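Local coordinates for botulinum neurotoxin type G (Clostridium botulinum, PDB 3MPP), which adheres to the host cell surface through this receptor-binding domain, so that the toxin's protease light chain can be delivered into the cytosol, at residues I69-R74 with V196-F201; Y307-I312 with F346-Q351; S125-Y130 with L164-K169. The protein carries 4 engineered substitutions. All coordinates share one frame; numbering follows the deposited sequence. Where two conformers were deposited one is given.

Contact 1: residues I69-R74 with V196-F201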
loop_
_atom_site.group_PDB
_atom_site.type_symbol
_atom_site.label_atom_id
_atom_site.label_comp_id
_atom_site.label_asym_id
_atom_site.label_seq_id
_atom_site.Cartn_x
_atom_site.Cartn_y
_atom_site.Cartn_z
ATOM N N ILE A 69 -16.448 -11.398 5.131
ATOM C CA ILE A 69 -16.088 -10.781 3.867
ATOM C C ILE A 69 -14.653 -10.290 3.988
ATOM O O ILE A 69 -14.299 -9.662 4.989
ATOM C CB ILE A 69 -16.968 -9.560 3.571
ATOM C CG1 ILE A 69 -18.439 -9.958 3.506
ATOM C CG2 ILE A 69 -16.535 -8.889 2.268
ATOM C CD1 ILE A 69 -18.731 -11.013 2.470
ATOM N N ASN A 70 -13.838 -10.576 2.975
ATOM C CA ASN A 70 -12.433 -10.156 2.965
ATOM C C ASN A 70 -12.051 -9.656 1.583
ATOM O O ASN A 70 -12.378 -10.277 0.568
ATOM C CB ASN A 70 -11.522 -11.314 3.405
ATOM C CG ASN A 70 -10.028 -11.035 3.175
ATOM O OD1 ASN A 70 -9.453 -10.070 3.705
ATOM N ND2 ASN A 70 -9.391 -11.905 2.403
ATOM N N PHE A 71 -11.394 -8.504 1.548
ATOM C CA PHE A 71 -10.856 -7.962 0.315
ATOM C C PHE A 71 -9.908 -6.825 0.668
ATOM O O PHE A 71 -9.906 -6.331 1.799
ATOM C CB PHE A 71 -11.970 -7.464 -0.616
ATOM C CG PHE A 71 -12.771 -6.331 -0.052
ATOM C CD1 PHE A 71 -12.435 -5.016 -0.338
ATOM C CD2 PHE A 71 -13.863 -6.576 0.761
ATOM C CE1 PHE A 71 -13.170 -3.961 0.190
ATOM C CE2 PHE A 71 -14.602 -5.534 1.287
ATOM C CZ PHE A 71 -14.249 -4.218 1.002
ATOM N N TRP A 72 -9.091 -6.430 -0.298
ATOM C CA TRP A 72 -8.205 -5.289 -0.114
ATOM C C TRP A 72 -8.759 -4.189 -0.989
ATOM O O TRP A 72 -9.372 -4.470 -2.024
ATOM C CB TRP A 72 -6.787 -5.630 -0.557
ATOM C CG TRP A 72 -6.102 -6.687 0.253
ATOM C CD1 TRP A 72 -6.541 -7.965 0.499
ATOM C CD2 TRP A 72 -4.820 -6.574 0.887
ATOM N NE1 TRP A 72 -5.615 -8.643 1.262
ATOM C CE2 TRP A 72 -4.550 -7.810 1.512
ATOM C CE3 TRP A 72 -3.883 -5.539 1.000
ATOM C CZ2 TRP A 72 -3.376 -8.039 2.235
ATOM C CZ3 TRP A 72 -2.708 -5.777 1.713
ATOM C CH2 TRP A 72 -2.470 -7.015 2.321
ATOM N N VAL A 73 -8.560 -2.944 -0.571
ATOM C CA VAL A 73 -9.090 -1.802 -1.299
ATOM C C VAL A 73 -8.018 -0.713 -1.421
ATOM O O VAL A 73 -7.164 -0.580 -0.543
ATOM C CB VAL A 73 -10.360 -1.245 -0.596
ATOM C CG1 VAL A 73 -10.019 -0.706 0.789
ATOM C CG2 VAL A 73 -11.036 -0.178 -1.442
ATOM N N ARG A 74 -8.055 0.043 -2.521
ATOM C CA ARG A 74 -7.198 1.219 -2.702
ATOM C C ARG A 74 -8.076 2.364 -3.141
ATOM O O ARG A 74 -8.653 2.311 -4.221
ATOM C CB ARG A 74 -6.186 1.006 -3.830
ATOM C CG ARG A 74 -4.834 0.521 -3.450
ATOM C CD ARG A 74 -3.888 0.726 -4.630
ATOM N NE ARG A 74 -3.390 2.080 -4.614
ATOM C CZ ARG A 74 -2.840 2.720 -5.640
ATOM N NH1 ARG A 74 -2.698 2.162 -6.837
ATOM N NH2 ARG A 74 -2.432 3.950 -5.446
ATOM N N VAL A 196 -12.280 3.229 -7.430
ATOM C CA VAL A 196 -11.861 2.413 -6.305
ATOM C C VAL A 196 -11.169 1.188 -6.868
ATOM O O VAL A 196 -11.671 0.589 -7.822
ATOM C CB VAL A 196 -13.079 1.915 -5.465
ATOM C CG1 VAL A 196 -12.592 1.267 -4.183
ATOM C CG2 VAL A 196 -14.039 3.054 -5.158
ATOM N N TRP A 197 -10.028 0.809 -6.293
ATOM C CA TRP A 197 -9.353 -0.434 -6.692
ATOM C C TRP A 197 -9.687 -1.522 -5.675
ATOM O O TRP A 197 -9.716 -1.266 -4.468
ATOM C CB TRP A 197 -7.818 -0.256 -6.766
ATOM C CG TRP A 197 -7.314 0.417 -8.018
ATOM C CD1 TRP A 197 -7.036 1.752 -8.190
ATOM C CD2 TRP A 197 -7.007 -0.221 -9.265
ATOM N NE1 TRP A 197 -6.582 1.977 -9.477
ATOM C CE2 TRP A 197 -6.547 0.782 -10.150
ATOM C CE3 TRP A 197 -7.087 -1.552 -9.723
ATOM C CZ2 TRP A 197 -6.179 0.499 -11.469
ATOM C CZ3 TRP A 197 -6.714 -1.831 -11.022
ATOM C CH2 TRP A 197 -6.262 -0.809 -11.885
ATOM N N ILE A 198 -9.910 -2.739 -6.168
ATOM C CA ILE A 198 -10.196 -3.888 -5.311
ATOM C C ILE A 198 -9.356 -5.095 -5.749
ATOM O O ILE A 198 -9.110 -5.282 -6.940
ATOM C CB ILE A 198 -11.697 -4.259 -5.378
ATOM C CG1 ILE A 198 -12.539 -3.170 -4.705
ATOM C CG2 ILE A 198 -11.950 -5.621 -4.726
ATOM C CD1 ILE A 198 -14.001 -3.225 -5.059
ATOM N N LYS A 199 -8.911 -5.902 -4.788
ATOM C CA LYS A 199 -8.210 -7.137 -5.097
ATOM C C LYS A 199 -8.515 -8.165 -4.018
ATOM O O LYS A 199 -8.974 -7.815 -2.933
ATOM C CB LYS A 199 -6.690 -6.908 -5.185
ATOM C CG LYS A 199 -6.009 -6.656 -3.842
ATOM C CD LYS A 199 -4.481 -6.596 -4.002
ATOM C CE LYS A 199 -3.792 -6.069 -2.752
ATOM N NZ LYS A 199 -2.293 -6.249 -2.809
ATOM N N ASP A 200 -8.263 -9.429 -4.337
ATOM C CA ASP A 200 -8.414 -10.528 -3.389
ATOM C C ASP A 200 -9.777 -10.553 -2.720
ATOM O O ASP A 200 -9.853 -10.680 -1.501
ATOM C CB ASP A 200 -7.328 -10.446 -2.307
ATOM C CG ASP A 200 -5.932 -10.620 -2.864
ATOM O OD1 ASP A 200 -5.777 -11.299 -3.900
ATOM O OD2 ASP A 200 -4.983 -10.082 -2.257
ATOM N N PHE A 201 -10.854 -10.432 -3.493
ATOM C CA PHE A 201 -12.172 -10.506 -2.876
ATOM C C PHE A 201 -12.550 -11.957 -2.573
ATOM O O PHE A 201 -12.482 -12.824 -3.447
ATOM C CB PHE A 201 -13.260 -9.836 -3.718
ATOM C CG PHE A 201 -14.612 -9.854 -3.055
ATOM C CD1 PHE A 201 -15.026 -8.794 -2.268
ATOM C CD2 PHE A 201 -15.452 -10.953 -3.188
ATOM C CE1 PHE A 201 -16.261 -8.822 -1.640
ATOM C CE2 PHE A 201 -16.683 -10.981 -2.564
ATOM C CZ PHE A 201 -17.090 -9.918 -1.792
#
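Residues Ile69-Arg74 and Val196-Phe201 are neighbouring antiparallel strands, buried in one sheet of the N-terminal receptor-binding subdomain. Trp72 pairs with Lys199 and Arg74 with Trp197, each through two backbone hydrogen bonds. Trp72 N reaches Lys199 O at 3.0 Å, and Arg74 N reaches Trp197 O at 2.9 Å. Val73 and Ile198 form the non-hydrogen-bonded pair between them. Beyond Lys199 the register slips by one residue, as the backbone bond of Asn70 to Asn202 shows. Asp200 is the extra residue, with a positive phi of 52°.

On the face of Trp72 and Lys199, the lysine CG packs on Trp72 CB at 3.5 Å. Lys199 CG sits between its own N and carbonyl carbon (chi1 72°), and the extended chain then carries NZ over the indole. NZ lies 4.7 Å from the centroid of the six-membered ring of Trp72, an off-centre cation-pi contact. Trp72 NE1 bonds to Gln220. Arg74 bonds to Asn141 O and forms a salt bridge with Asp426 of the C-terminal subdomain.

The other face is apolar. Phe71 CB meets Phe201 CD1 at 3.7 Å; the two rings are tilted by 28° and slid well apart. Val73 CG2 and Val196 CG1 are tightly packed at 3.5 Å. Ile94 of strand 90-98, in the second sheet, touches both phenylalanines. That apolar face is part of the core between the two sheets of the lectin-like jelly-roll sandwich.

Contact 2: residues Y307-I312 with F346-Q351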
loop_
_atom_site.group_PDB
_atom_site.type_symbol
_atom_site.label_atom_id
_atom_site.label_comp_id
_atom_site.label_asym_id
_atom_site.label_seq_id
_atom_site.Cartn_x
_atom_site.Cartn_y
_atom_site.Cartn_z
ATOM N N TYR A 307 20.292 -8.140 -7.462
ATOM C CA TYR A 307 21.403 -7.196 -7.544
ATOM C C TYR A 307 21.033 -6.010 -8.443
ATOM O O TYR A 307 20.609 -6.194 -9.588
ATOM C CB TYR A 307 22.652 -7.906 -8.053
ATOM C CG TYR A 307 23.191 -8.910 -7.056
ATOM C CD1 TYR A 307 24.038 -8.513 -6.036
ATOM C CD2 TYR A 307 22.841 -10.252 -7.132
ATOM C CE1 TYR A 307 24.531 -9.423 -5.119
ATOM C CE2 TYR A 307 23.329 -11.169 -6.218
ATOM C CZ TYR A 307 24.175 -10.746 -5.215
ATOM O OH TYR A 307 24.664 -11.647 -4.299
ATOM N N ILE A 308 21.167 -4.796 -7.917
ATOM C CA ILE A 308 20.624 -3.634 -8.602
ATOM C C ILE A 308 21.574 -2.460 -8.533
ATOM O O ILE A 308 22.510 -2.452 -7.718
ATOM C CB ILE A 308 19.285 -3.176 -7.959
ATOM C CG1 ILE A 308 19.561 -2.582 -6.567
ATOM C CG2 ILE A 308 18.310 -4.353 -7.872
ATOM C CD1 ILE A 308 18.690 -1.436 -6.191
ATOM N N TYR A 309 21.355 -1.490 -9.417
ATOM C CA TYR A 309 21.928 -0.159 -9.238
ATOM C C TYR A 309 20.821 0.827 -8.930
ATOM O O TYR A 309 19.686 0.650 -9.374
ATOM C CB TYR A 309 22.609 0.344 -10.518
ATOM C CG TYR A 309 23.617 -0.572 -11.133
ATOM C CD1 TYR A 309 24.765 -0.937 -10.445
ATOM C CD2 TYR A 309 23.453 -1.037 -12.435
ATOM C CE1 TYR A 309 25.726 -1.757 -11.033
ATOM C CE2 TYR A 309 24.413 -1.863 -13.032
ATOM C CZ TYR A 309 25.542 -2.219 -12.317
ATOM O OH TYR A 309 26.497 -3.041 -12.881
ATOM N N LEU A 310 21.164 1.901 -8.225
ATOM C CA LEU A 310 20.214 2.991 -8.046
ATOM C C LEU A 310 20.699 4.184 -8.874
ATOM O O LEU A 310 21.664 4.846 -8.494
ATOM C CB LEU A 310 20.080 3.358 -6.557
ATOM C CG LEU A 310 19.331 2.349 -5.663
ATOM C CD1 LEU A 310 19.317 2.774 -4.177
ATOM C CD2 LEU A 310 17.881 2.169 -6.162
ATOM N N ASN A 311 20.066 4.413 -10.025
ATOM C CA ASN A 311 20.313 5.609 -10.830
ATOM C C ASN A 311 19.530 6.778 -10.222
ATOM O O ASN A 311 18.515 6.573 -9.549
ATOM C CB ASN A 311 19.859 5.408 -12.284
ATOM C CG ASN A 311 20.889 4.662 -13.145
ATOM O OD1 ASN A 311 21.973 4.313 -12.689
ATOM N ND2 ASN A 311 20.538 4.423 -14.405
ATOM N N ILE A 312 19.992 7.999 -10.467
ATOM C CA ILE A 312 19.269 9.189 -10.033
ATOM C C ILE A 312 19.180 10.089 -11.254
ATOM O O ILE A 312 20.204 10.439 -11.836
ATOM C CB ILE A 312 20.018 9.941 -8.927
ATOM C CG1 ILE A 312 20.171 9.045 -7.695
ATOM C CG2 ILE A 312 19.311 11.282 -8.623
ATOM C CD1 ILE A 312 21.155 9.593 -6.641
ATOM N N PHE A 346 35.049 3.103 -5.384
ATOM C CA PHE A 346 33.608 3.185 -5.174
ATOM C C PHE A 346 32.960 1.929 -5.741
ATOM O O PHE A 346 33.529 1.277 -6.618
ATOM C CB PHE A 346 33.029 4.422 -5.854
ATOM C CG PHE A 346 33.725 5.709 -5.484
ATOM C CD1 PHE A 346 33.609 6.237 -4.205
ATOM C CD2 PHE A 346 34.474 6.398 -6.420
ATOM C CE1 PHE A 346 34.249 7.431 -3.867
ATOM C CE2 PHE A 346 35.112 7.589 -6.090
ATOM C CZ PHE A 346 34.992 8.103 -4.810
ATOM N N TYR A 347 31.769 1.598 -5.254
ATOM C CA TYR A 347 31.075 0.405 -5.707
ATOM C C TYR A 347 29.575 0.669 -5.781
ATOM O O TYR A 347 28.997 1.270 -4.863
ATOM C CB TYR A 347 31.366 -0.733 -4.733
ATOM C CG TYR A 347 30.931 -2.111 -5.199
ATOM C CD1 TYR A 347 31.276 -2.577 -6.457
ATOM C CD2 TYR A 347 30.209 -2.961 -4.356
ATOM C CE1 TYR A 347 30.907 -3.845 -6.886
ATOM C CE2 TYR A 347 29.839 -4.239 -4.777
ATOM C CZ TYR A 347 30.189 -4.667 -6.043
ATOM O OH TYR A 347 29.826 -5.919 -6.483
ATOM N N ASP A 348 28.933 0.207 -6.854
ATOM C CA ASP A 348 27.532 0.559 -7.083
ATOM C C ASP A 348 26.560 -0.614 -7.050
ATOM O O ASP A 348 25.350 -0.423 -7.140
ATOM C CB ASP A 348 27.365 1.332 -8.393
ATOM C CG ASP A 348 27.840 0.534 -9.616
ATOM O OD1 ASP A 348 28.454 -0.539 -9.457
ATOM O OD2 ASP A 348 27.604 0.996 -10.740
ATOM N N VAL A 349 27.082 -1.817 -6.892
ATOM C CA VAL A 349 26.230 -3.006 -6.869
ATOM C C VAL A 349 25.565 -3.215 -5.488
ATOM O O VAL A 349 26.232 -3.473 -4.470
ATOM C CB VAL A 349 27.016 -4.252 -7.286
ATOM C CG1 VAL A 349 26.111 -5.474 -7.243
ATOM C CG2 VAL A 349 27.624 -4.043 -8.693
ATOM N N LEU A 350 24.243 -3.076 -5.470
ATOM C CA LEU A 350 23.465 -3.147 -4.245
ATOM C C LEU A 350 22.498 -4.324 -4.283
ATOM O O LEU A 350 22.283 -4.937 -5.328
ATOM C CB LEU A 350 22.634 -1.871 -4.081
ATOM C CG LEU A 350 23.379 -0.557 -4.277
ATOM C CD1 LEU A 350 22.401 0.632 -4.197
ATOM C CD2 LEU A 350 24.499 -0.458 -3.247
ATOM N N GLN A 351 21.898 -4.613 -3.132
ATOM C CA GLN A 351 20.891 -5.663 -3.031
ATOM C C GLN A 351 19.722 -5.160 -2.200
ATOM O O GLN A 351 19.912 -4.633 -1.097
ATOM C CB GLN A 351 21.482 -6.916 -2.388
ATOM C CG GLN A 351 22.687 -7.480 -3.109
ATOM C CD GLN A 351 23.446 -8.487 -2.262
ATOM O OE1 GLN A 351 22.866 -9.434 -1.738
ATOM N NE2 GLN A 351 24.754 -8.285 -2.126
HETATM O O HOH W 1 29.357 -2.112 -11.353
HETATM O O HOH W 2 23.895 1.998 -7.279
#
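The ring of Tyr309 is met by Asp348, whose carboxylate comes in obliquely, the two planes 36° apart. Asp348 OD2 is 3.3 Å from Tyr309 CE1. The backbone carbon of Asp348 lies at the ring edge, in its plane. Val349 CG2 also approaches obliquely, 3.8 Å from Tyr309 CE1. Arg321 makes a cation-pi contact with the same ring and a salt bridge with Asp348 OD2, so it probably helps to hold the carboxylate beside the tyrosine. Asp348 CG is held between its own N and carbonyl carbon (chi1 60°), which turns the carboxylate to the tyrosine. The ring of Tyr307 lies alongside Gln351, pointing the same way, but how close they come is doubtful. Val349 CG1 touches Tyr307 obliquely.

These strands belong to the beta-trefoil of the C-terminal receptor-binding subdomain. Their direct backbone pairing is a short antiparallel ladder. Ile308 N donates to Leu350 O at 2.8 Å, and Leu350 N donates back to Ile308 O at 2.9 Å. Tyr307 and Gln351 form the adjoining non-hydrogen-bonded pair. At Asp348 the second strand is interrupted, and water takes over from direct pairing. One water accepts from Leu310 N at 2.9 Å and donates to Asp348 O at 2.8 Å. Another donates to Asp348 OD1 at 2.6 Å and has a weak bond to Tyr309 OH. On the face of Ile308 and Leu350, the Leu310 and Leu350 side chains cross at about a right angle, their CD1 atoms 3.8 Å apart. Ile287 and Ile365 pack around them.

Contact 3: residues S125-Y130 with L164-K169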
loop_
_atom_site.group_PDB
_atom_site.type_symbol
_atom_site.label_atom_id
_atom_site.label_comp_id
_atom_site.label_asym_id
_atom_site.label_seq_id
_atom_site.Cartn_x
_atom_site.Cartn_y
_atom_site.Cartn_z
ATOM N N SER A 125 -24.932 0.118 11.173
ATOM C CA SER A 125 -23.640 0.117 10.521
ATOM C C SER A 125 -22.484 0.087 11.501
ATOM O O SER A 125 -22.605 0.523 12.640
ATOM C CB SER A 125 -23.509 1.348 9.633
ATOM O OG SER A 125 -24.483 1.331 8.609
ATOM N N ILE A 126 -21.359 -0.430 11.025
ATOM C CA ILE A 126 -20.100 -0.362 11.734
ATOM C C ILE A 126 -19.098 0.144 10.701
ATOM O O ILE A 126 -19.277 -0.096 9.512
ATOM C CB ILE A 126 -19.700 -1.747 12.267
ATOM C CG1 ILE A 126 -18.378 -1.679 13.027
ATOM C CG2 ILE A 126 -19.621 -2.755 11.134
ATOM C CD1 ILE A 126 -18.023 -2.975 13.724
ATOM N N PHE A 127 -18.059 0.852 11.140
ATOM C CA PHE A 127 -17.138 1.471 10.200
ATOM C C PHE A 127 -15.709 1.549 10.732
ATOM O O PHE A 127 -15.469 1.428 11.940
ATOM C CB PHE A 127 -17.632 2.877 9.833
ATOM C CG PHE A 127 -17.606 3.845 10.979
ATOM C CD1 PHE A 127 -16.438 4.530 11.293
ATOM C CD2 PHE A 127 -18.738 4.062 11.753
ATOM C CE1 PHE A 127 -16.397 5.419 12.342
ATOM C CE2 PHE A 127 -18.707 4.954 12.807
ATOM C CZ PHE A 127 -17.533 5.634 13.107
ATOM N N PHE A 128 -14.769 1.738 9.812
ATOM C CA PHE A 128 -13.392 2.064 10.149
ATOM C C PHE A 128 -13.075 3.437 9.564
ATOM O O PHE A 128 -13.340 3.680 8.387
ATOM C CB PHE A 128 -12.428 1.010 9.587
ATOM C CG PHE A 128 -10.973 1.391 9.688
ATOM C CD1 PHE A 128 -10.342 1.470 10.925
ATOM C CD2 PHE A 128 -10.221 1.644 8.542
ATOM C CE1 PHE A 128 -8.992 1.810 11.019
ATOM C CE2 PHE A 128 -8.884 1.988 8.635
ATOM C CZ PHE A 128 -8.265 2.070 9.880
ATOM N N GLU A 129 -12.530 4.335 10.382
ATOM C CA GLU A 129 -12.136 5.659 9.899
ATOM C C GLU A 129 -10.641 5.872 10.091
ATOM O O GLU A 129 -10.138 5.654 11.190
ATOM C CB GLU A 129 -12.891 6.759 10.651
ATOM C CG GLU A 129 -12.454 8.185 10.261
ATOM C CD GLU A 129 -13.339 9.274 10.877
ATOM O OE1 GLU A 129 -14.567 9.086 10.935
ATOM O OE2 GLU A 129 -12.807 10.324 11.295
ATOM N N TYR A 130 -9.937 6.287 9.031
ATOM C CA TYR A 130 -8.535 6.681 9.158
ATOM C C TYR A 130 -8.412 8.200 9.053
ATOM O O TYR A 130 -9.250 8.861 8.440
ATOM C CB TYR A 130 -7.641 5.978 8.117
ATOM C CG TYR A 130 -8.150 6.081 6.698
ATOM C CD1 TYR A 130 -7.901 7.214 5.930
ATOM C CD2 TYR A 130 -8.890 5.052 6.132
ATOM C CE1 TYR A 130 -8.373 7.321 4.630
ATOM C CE2 TYR A 130 -9.365 5.149 4.843
ATOM C CZ TYR A 130 -9.102 6.289 4.094
ATOM O OH TYR A 130 -9.573 6.382 2.806
ATOM N N LEU A 164 -8.002 -6.504 14.632
ATOM C CA LEU A 164 -9.353 -6.091 15.014
ATOM C C LEU A 164 -9.382 -4.580 15.259
ATOM O O LEU A 164 -8.564 -4.060 16.016
ATOM C CB LEU A 164 -9.796 -6.840 16.282
ATOM C CG LEU A 164 -11.267 -7.219 16.487
ATOM C CD1 LEU A 164 -11.497 -7.727 17.919
ATOM C CD2 LEU A 164 -12.210 -6.072 16.170
ATOM N N LYS A 165 -10.314 -3.875 14.620
ATOM C CA LYS A 165 -10.441 -2.429 14.816
ATOM C C LYS A 165 -11.781 -2.046 15.455
ATOM O O LYS A 165 -11.874 -1.066 16.194
ATOM C CB LYS A 165 -10.274 -1.677 13.493
ATOM C CG LYS A 165 -8.933 -1.902 12.778
ATOM C CD LYS A 165 -7.775 -1.374 13.584
ATOM C CE LYS A 165 -6.469 -1.530 12.810
ATOM N NZ LYS A 165 -5.289 -1.170 13.646
ATOM N N LYS A 166 -12.821 -2.806 15.145
ATOM C CA LYS A 166 -14.128 -2.567 15.747
ATOM C C LYS A 166 -14.952 -3.838 15.844
ATOM O O LYS A 166 -14.747 -4.785 15.089
ATOM C CB LYS A 166 -14.893 -1.475 14.998
ATOM C CG LYS A 166 -14.550 -0.089 15.491
ATOM C CD LYS A 166 -15.461 0.963 14.935
ATOM C CE LYS A 166 -14.914 2.339 15.247
ATOM N NZ LYS A 166 -15.632 3.380 14.475
ATOM N N SER A 167 -15.884 -3.854 16.787
ATOM C CA SER A 167 -16.705 -5.027 17.018
ATOM C C SER A 167 -17.929 -4.630 17.831
ATOM O O SER A 167 -17.807 -4.262 18.999
ATOM C CB SER A 167 -15.891 -6.094 17.749
ATOM O OG SER A 167 -16.699 -7.201 18.104
ATOM N N GLU A 168 -19.105 -4.694 17.210
ATOM C CA GLU A 168 -20.336 -4.253 17.865
ATOM C C GLU A 168 -21.530 -5.172 17.614
ATOM O O GLU A 168 -21.540 -5.957 16.664
ATOM C CB GLU A 168 -20.703 -2.841 17.401
ATOM C CG GLU A 168 -19.549 -1.854 17.396
ATOM C CD GLU A 168 -19.871 -0.598 16.603
ATOM O OE1 GLU A 168 -18.925 0.127 16.231
ATOM O OE2 GLU A 168 -21.069 -0.341 16.349
ATOM N N LYS A 169 -22.539 -5.061 18.478
ATOM C CA LYS A 169 -23.851 -5.647 18.220
ATOM C C LYS A 169 -24.790 -4.525 17.776
ATOM O O LYS A 169 -24.470 -3.349 17.949
ATOM C CB LYS A 169 -24.394 -6.350 19.467
ATOM C CG LYS A 169 -24.608 -5.445 20.666
ATOM C CD LYS A 169 -23.509 -5.634 21.699
ATOM C CE LYS A 169 -23.546 -7.040 22.280
ATOM N NZ LYS A 169 -22.589 -7.211 23.407
HETATM O O HOH W 3 -18.604 1.760 14.168
#
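Ile126, Phe127 and Phe128 meet Lys165, Lys166 and Glu168 where two sheet edges of the N-terminal jelly-roll sandwich come together. Strand 123-129 is the outermost strand of one sheet. Strand 163-168 pairs with strand 156-160 of the other. Their segments run antiparallel at 162°, but the axes come no closer than 7.3 Å, and no backbone hydrogen bond joins them. Side chains and a water span the gap. A classic beta bulge puts Lys165 and Lys166 across from the single residue Ile158.

The van der Waals contacts centre on Ile126. Its CG1 is anti to the backbone N (chi1 -179°), which stretches CD1 out to Lys166 CB at 3.7 Å. The isoleucine and lysine chains run past one another, head to tail. The chain of Glu168 crosses the isoleucine, with OE1 3.7 Å from Ile126 CG1. Ile158 also touches Ile126. Farther along, Phe128 and Lys165 lie side by side, Phe128 CD1 being 4.1 Å from Lys165 CB. Beyond CG the lysine turns off from the contact, while Phe128 takes an edge-to-face contact with Tyr139.

The charged contact is a cation-pi interaction. The Lys166 chain, extended beyond CG, reaches over to Phe127 and sets NZ over a face of its ring. NZ is 3.4 Å from the ring centroid and 27° off the normal, displaced toward the rim. Arg111 makes a second cation-pi contact with this ring.

Hydrogen bonding is slight. Lys166 NZ gives a weak bond to Phe127 O at 3.2 Å, so the ammonium meets both the ring and the carbonyl of one residue. A water accepts from Phe127 N and, weakly, from Lys166 NZ. The same water donates to Glu168 OE1 at 2.7 Å.

Contacts 1 and 3 both belong to the N-terminal subdomain, and contact 2 to the C-terminal one. Along the chain, contact 3 is nested in the loop closed by contact 1, and contact 2 opens only after both. Contacts 1 and 3 have centres about 17 Å apart and nearest atoms about 7 Å apart. They reach the same sheet, from strand 67-74 through strands 144-150 and 156-160 to strand 163-168. Contact 2 is about 35 Å from contact 1 and 45 Å from contact 3, centre to centre, across the centre of the chain. None of the three lies at the proposed ganglioside-binding site around Trp402, which is in the subdomain of contact 2.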